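Local coordinates for protein succinylglutamate desuccinylase/aspartoacylase (PDB 3LWU) that binds a zinc ion and is probably a hydrolase of the succinylglutamate desuccinylase/aspartoacylase family, acting on ester bonds, at residues C203-I216 and F252-A264. Residues are numbered along the deposited sequence; the frame is centred on the assembly and turned at random.
Sequences CPEYDIDAARFFSI and FSVPVSAFTLELA
In the zinc-binding catalytic domain, strand 257-263 packs against the helical turns that follow its antiparallel neighbour, strand 196-204. The side chain of Phe259 meets four residues of 203-216. Phe214 turns the edge of its ring toward one face of Phe259, a T-shaped pair with centroids 5.2 Å apart and planes at 62°. Cys203 SG lies at the ring edge, 3.9 Å from Phe259 CE1. The methyl of Ala210 comes 3.5 Å from Phe259 CZ, and Asp207 OD2 also approaches that atom. Further along the strand, Ile216 CD1 meets Leu261 CG.

Polar bonds hold the start of the strand. Ser257 OG donates to the syn lone pair of Asp207 OD2 at 2.6 Å. A water lies between Asp207 OD2 and Ala258 N, but it is so close to the carboxylate oxygen that the bridge is doubtful. With CG between the backbone N and the carbonyl carbon (chi1 73°), the Tyr206 ring lies against Val254, whose CB sits over one face, 3.6 Å from Tyr206 CE1. Tyr206 OH donates to Val256 O at 2.8 Å, from above the carbonyl plane. A leucine at Tyr206 would probably leave Val256 O without this donor and Val254 without its aromatic face.

Helix 230-247 lies beside Tyr206: Trp239 meets its ring edge-to-face and Phe235 touches it. Tyr284 of helix 271-287 packs on both Phe214 and Phe259. Strand 187-194 runs parallel to 257-263 and carries the zinc ligand His192, whose side chain is about 6 Å from that of Leu261.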
loop_
_atom_site.group_PDB
_atom_site.type_symbol
_atom_site.label_atom_id
_atom_site.label_comp_id
_atom_site.label_asym_id
_atom_site.label_seq_id
_atom_site.Cartn_x
_atom_site.Cartn_y
_atom_site.Cartn_z
ATOM N N CYS A 203 17.275 25.472 10.384
ATOM C CA CYS A 203 18.011 26.707 10.044
ATOM C C CYS A 203 19.497 26.456 10.074
ATOM O O CYS A 203 20.022 26.056 11.099
ATOM C CB CYS A 203 17.672 27.762 11.082
ATOM S SG CYS A 203 18.333 29.409 10.817
ATOM N N PRO A 204 20.204 26.694 8.964
ATOM C CA PRO A 204 21.653 26.554 9.103
ATOM C C PRO A 204 22.304 27.499 10.118
ATOM O O PRO A 204 21.826 28.614 10.378
ATOM C CB PRO A 204 22.176 26.848 7.696
ATOM C CG PRO A 204 21.062 27.531 6.988
ATOM C CD PRO A 204 19.814 27.003 7.577
ATOM N N GLU A 205 23.408 27.009 10.677
ATOM C CA GLU A 205 24.163 27.677 11.725
ATOM C C GLU A 205 24.462 29.123 11.342
ATOM O O GLU A 205 24.278 30.041 12.162
ATOM C CB GLU A 205 25.490 26.907 11.946
ATOM C CG GLU A 205 25.944 26.608 13.401
ATOM C CD GLU A 205 26.793 25.287 13.513
ATOM O OE1 GLU A 205 26.249 24.128 13.575
ATOM O OE2 GLU A 205 28.033 25.438 13.532
ATOM N N TYR A 206 24.916 29.325 10.102
ATOM C CA TYR A 206 25.321 30.660 9.664
ATOM C C TYR A 206 24.180 31.668 9.620
ATOM O O TYR A 206 24.435 32.853 9.529
ATOM C CB TYR A 206 26.050 30.642 8.300
ATOM C CG TYR A 206 25.157 30.390 7.096
ATOM C CD1 TYR A 206 24.463 31.443 6.459
ATOM C CD2 TYR A 206 25.007 29.090 6.569
ATOM C CE1 TYR A 206 23.617 31.174 5.319
ATOM C CE2 TYR A 206 24.212 28.823 5.443
ATOM C CZ TYR A 206 23.513 29.842 4.821
ATOM O OH TYR A 206 22.712 29.524 3.733
ATOM N N ASP A 207 22.940 31.213 9.698
ATOM C CA ASP A 207 21.778 32.075 9.482
ATOM C C ASP A 207 20.819 32.041 10.656
ATOM O O ASP A 207 19.644 32.318 10.514
ATOM C CB ASP A 207 21.055 31.638 8.214
ATOM C CG ASP A 207 20.585 32.816 7.367
ATOM O OD1 ASP A 207 20.611 34.008 7.827
ATOM O OD2 ASP A 207 20.203 32.548 6.208
ATOM N N ILE A 208 21.342 31.744 11.838
ATOM C CA ILE A 208 20.515 31.601 13.019
ATOM C C ILE A 208 19.758 32.897 13.313
ATOM O O ILE A 208 18.627 32.866 13.786
ATOM C CB ILE A 208 21.368 31.113 14.234
ATOM C CG1 ILE A 208 20.455 30.634 15.366
ATOM C CG2 ILE A 208 22.362 32.197 14.711
ATOM C CD1 ILE A 208 19.377 29.542 14.915
ATOM N N ASP A 209 20.379 34.022 12.973
ATOM C CA ASP A 209 19.779 35.369 13.050
ATOM C C ASP A 209 18.390 35.435 12.418
ATOM O O ASP A 209 17.475 36.138 12.886
ATOM C CB ASP A 209 20.694 36.359 12.303
ATOM C CG ASP A 209 20.130 37.767 12.241
ATOM O OD1 ASP A 209 20.292 38.490 13.247
ATOM O OD2 ASP A 209 19.546 38.156 11.198
ATOM N N ALA A 210 18.243 34.747 11.302
ATOM C CA ALA A 210 16.973 34.767 10.599
ATOM C C ALA A 210 15.820 34.106 11.384
ATOM O O ALA A 210 14.646 34.416 11.130
ATOM C CB ALA A 210 17.124 34.102 9.242
ATOM N N ALA A 211 16.133 33.179 12.294
ATOM C CA ALA A 211 15.095 32.403 12.965
ATOM C C ALA A 211 14.115 33.286 13.731
ATOM O O ALA A 211 12.934 32.968 13.794
ATOM C CB ALA A 211 15.688 31.319 13.890
ATOM N N ARG A 212 14.569 34.413 14.257
ATOM C CA ARG A 212 13.676 35.255 15.058
ATOM C C ARG A 212 12.550 35.985 14.270
ATOM O O ARG A 212 11.647 36.614 14.880
ATOM C CB ARG A 212 14.495 36.250 15.927
ATOM C CG ARG A 212 15.287 37.279 15.180
ATOM C CD ARG A 212 15.914 38.320 16.112
ATOM N NE ARG A 212 16.374 39.482 15.341
ATOM C CZ ARG A 212 17.473 39.490 14.581
ATOM N NH1 ARG A 212 18.251 38.410 14.515
ATOM N NH2 ARG A 212 17.813 40.579 13.883
ATOM N N PHE A 213 12.587 35.908 12.936
ATOM C CA PHE A 213 11.599 36.607 12.110
ATOM C C PHE A 213 10.395 35.751 11.791
ATOM O O PHE A 213 9.289 36.274 11.628
ATOM C CB PHE A 213 12.249 37.137 10.841
ATOM C CG PHE A 213 13.245 38.234 11.104
ATOM C CD1 PHE A 213 12.819 39.540 11.258
ATOM C CD2 PHE A 213 14.588 37.943 11.270
ATOM C CE1 PHE A 213 13.705 40.553 11.540
ATOM C CE2 PHE A 213 15.492 38.952 11.542
ATOM C CZ PHE A 213 15.043 40.262 11.680
ATOM N N PHE A 214 10.605 34.440 11.716
ATOM C CA PHE A 214 9.522 33.529 11.490
ATOM C C PHE A 214 8.720 33.393 12.763
ATOM O O PHE A 214 9.190 33.797 13.835
ATOM C CB PHE A 214 10.043 32.179 11.007
ATOM C CG PHE A 214 10.790 32.255 9.711
ATOM C CD1 PHE A 214 10.116 32.365 8.526
ATOM C CD2 PHE A 214 12.178 32.239 9.685
ATOM C CE1 PHE A 214 10.803 32.435 7.308
ATOM C CE2 PHE A 214 12.865 32.313 8.473
ATOM C CZ PHE A 214 12.175 32.394 7.297
ATOM N N SER A 215 7.492 32.879 12.645
ATOM C CA SER A 215 6.596 32.743 13.809
ATOM C C SER A 215 6.677 31.299 14.291
ATOM O O SER A 215 5.699 30.568 14.284
ATOM C CB SER A 215 5.171 33.117 13.422
ATOM O OG SER A 215 5.091 34.466 12.988
ATOM N N ILE A 216 7.887 30.876 14.651
ATOM C CA ILE A 216 8.160 29.469 14.892
ATOM C C ILE A 216 8.848 29.300 16.244
ATOM O O ILE A 216 9.962 29.793 16.447
ATOM C CB ILE A 216 8.970 28.847 13.738
ATOM C CG1 ILE A 216 8.110 28.827 12.464
ATOM C CG2 ILE A 216 9.355 27.385 14.076
ATOM C CD1 ILE A 216 8.775 28.287 11.238
ATOM N N PHE A 252 33.164 37.500 2.986
ATOM C CA PHE A 252 31.794 37.981 2.730
ATOM C C PHE A 252 30.844 36.980 3.382
ATOM O O PHE A 252 31.248 35.863 3.723
ATOM C CB PHE A 252 31.466 38.126 1.226
ATOM C CG PHE A 252 31.818 36.914 0.396
ATOM C CD1 PHE A 252 30.998 35.771 0.393
ATOM C CD2 PHE A 252 32.960 36.920 -0.404
ATOM C CE1 PHE A 252 31.319 34.637 -0.376
ATOM C CE2 PHE A 252 33.285 35.799 -1.186
ATOM C CZ PHE A 252 32.449 34.646 -1.170
ATOM N N SER A 253 29.591 37.368 3.572
ATOM C CA SER A 253 28.639 36.452 4.206
ATOM C C SER A 253 27.955 35.567 3.155
ATOM O O SER A 253 27.871 35.922 1.971
ATOM C CB SER A 253 27.620 37.235 5.027
ATOM O OG SER A 253 27.077 38.275 4.248
ATOM N N VAL A 254 27.465 34.408 3.593
ATOM C CA VAL A 254 26.931 33.434 2.661
ATOM C C VAL A 254 25.809 34.137 1.860
ATOM O O VAL A 254 24.890 34.692 2.449
ATOM C CB VAL A 254 26.446 32.168 3.373
ATOM C CG1 VAL A 254 25.996 31.124 2.345
ATOM C CG2 VAL A 254 27.564 31.600 4.278
ATOM N N PRO A 255 25.926 34.183 0.522
ATOM C CA PRO A 255 24.973 34.936 -0.309
ATOM C C PRO A 255 23.559 34.342 -0.395
ATOM O O PRO A 255 22.654 35.022 -0.815
ATOM C CB PRO A 255 25.609 34.891 -1.707
ATOM C CG PRO A 255 27.024 34.459 -1.485
ATOM C CD PRO A 255 26.991 33.574 -0.293
ATOM N N VAL A 256 23.371 33.082 -0.029
ATOM C CA VAL A 256 22.054 32.471 -0.118
ATOM C C VAL A 256 21.607 32.068 1.279
ATOM O O VAL A 256 22.438 31.751 2.143
ATOM C CB VAL A 256 22.071 31.295 -1.133
ATOM C CG1 VAL A 256 20.850 30.447 -1.036
ATOM C CG2 VAL A 256 22.209 31.858 -2.571
ATOM N N SER A 257 20.302 32.164 1.495
ATOM C CA SER A 257 19.643 31.683 2.698
ATOM C C SER A 257 18.668 30.585 2.305
ATOM O O SER A 257 17.917 30.764 1.358
ATOM C CB SER A 257 18.869 32.836 3.370
ATOM O OG SER A 257 19.776 33.745 3.984
ATOM N N ALA A 258 18.650 29.470 3.042
ATOM C CA ALA A 258 17.637 28.405 2.833
ATOM C C ALA A 258 17.127 27.890 4.170
ATOM O O ALA A 258 17.903 27.740 5.121
ATOM C CB ALA A 258 18.200 27.284 2.010
ATOM N N PHE A 259 15.816 27.674 4.257
ATOM C CA PHE A 259 15.150 27.197 5.481
ATOM C C PHE A 259 14.098 26.160 5.134
ATOM O O PHE A 259 13.433 26.281 4.105
ATOM C CB PHE A 259 14.405 28.341 6.189
ATOM C CG PHE A 259 15.203 29.578 6.339
ATOM C CD1 PHE A 259 16.012 29.774 7.457
ATOM C CD2 PHE A 259 15.153 30.560 5.383
ATOM C CE1 PHE A 259 16.760 30.891 7.582
ATOM C CE2 PHE A 259 15.909 31.675 5.510
ATOM C CZ PHE A 259 16.706 31.854 6.610
ATOM N N THR A 260 13.940 25.147 5.995
ATOM C CA THR A 260 12.808 24.197 5.909
ATOM C C THR A 260 11.889 24.527 7.089
ATOM O O THR A 260 12.299 24.453 8.267
ATOM C CB THR A 260 13.277 22.741 5.971
ATOM O OG1 THR A 260 14.170 22.471 4.874
ATOM C CG2 THR A 260 12.133 21.692 5.976
ATOM N N LEU A 261 10.663 24.931 6.768
ATOM C CA LEU A 261 9.656 25.209 7.779
ATOM C C LEU A 261 8.786 23.966 7.994
ATOM O O LEU A 261 8.388 23.321 7.045
ATOM C CB LEU A 261 8.773 26.370 7.347
ATOM C CG LEU A 261 9.375 27.771 7.480
ATOM C CD1 LEU A 261 10.641 27.887 6.678
ATOM C CD2 LEU A 261 8.320 28.815 7.068
ATOM N N GLU A 262 8.529 23.625 9.245
ATOM C CA GLU A 262 7.669 22.488 9.582
ATOM C C GLU A 262 6.401 23.038 10.241
ATOM O O GLU A 262 6.384 23.357 11.420
ATOM C CB GLU A 262 8.424 21.521 10.500
ATOM C CG GLU A 262 9.779 21.083 9.956
ATOM C CD GLU A 262 9.676 20.048 8.849
ATOM O OE1 GLU A 262 8.649 19.310 8.774
ATOM O OE2 GLU A 262 10.663 19.947 8.094
ATOM N N LEU A 263 5.342 23.141 9.456
ATOM C CA LEU A 263 4.140 23.875 9.825
ATOM C C LEU A 263 3.078 22.973 10.493
ATOM O O LEU A 263 1.998 22.724 9.953
ATOM C CB LEU A 263 3.605 24.561 8.577
ATOM C CG LEU A 263 4.636 25.501 7.888
ATOM C CD1 LEU A 263 4.229 25.747 6.439
ATOM C CD2 LEU A 263 4.860 26.777 8.631
ATOM N N ALA A 264 3.404 22.516 11.701
ATOM C CA ALA A 264 2.500 21.689 12.523
ATOM C C ALA A 264 2.219 20.361 11.848
ATOM O O ALA A 264 3.139 19.778 11.339
ATOM C CB ALA A 264 1.218 22.440 12.944
HETATM O O HOH W 1 20.008 30.169 5.734
HETATM O O HOH W 2 18.900 35.857 6.579
#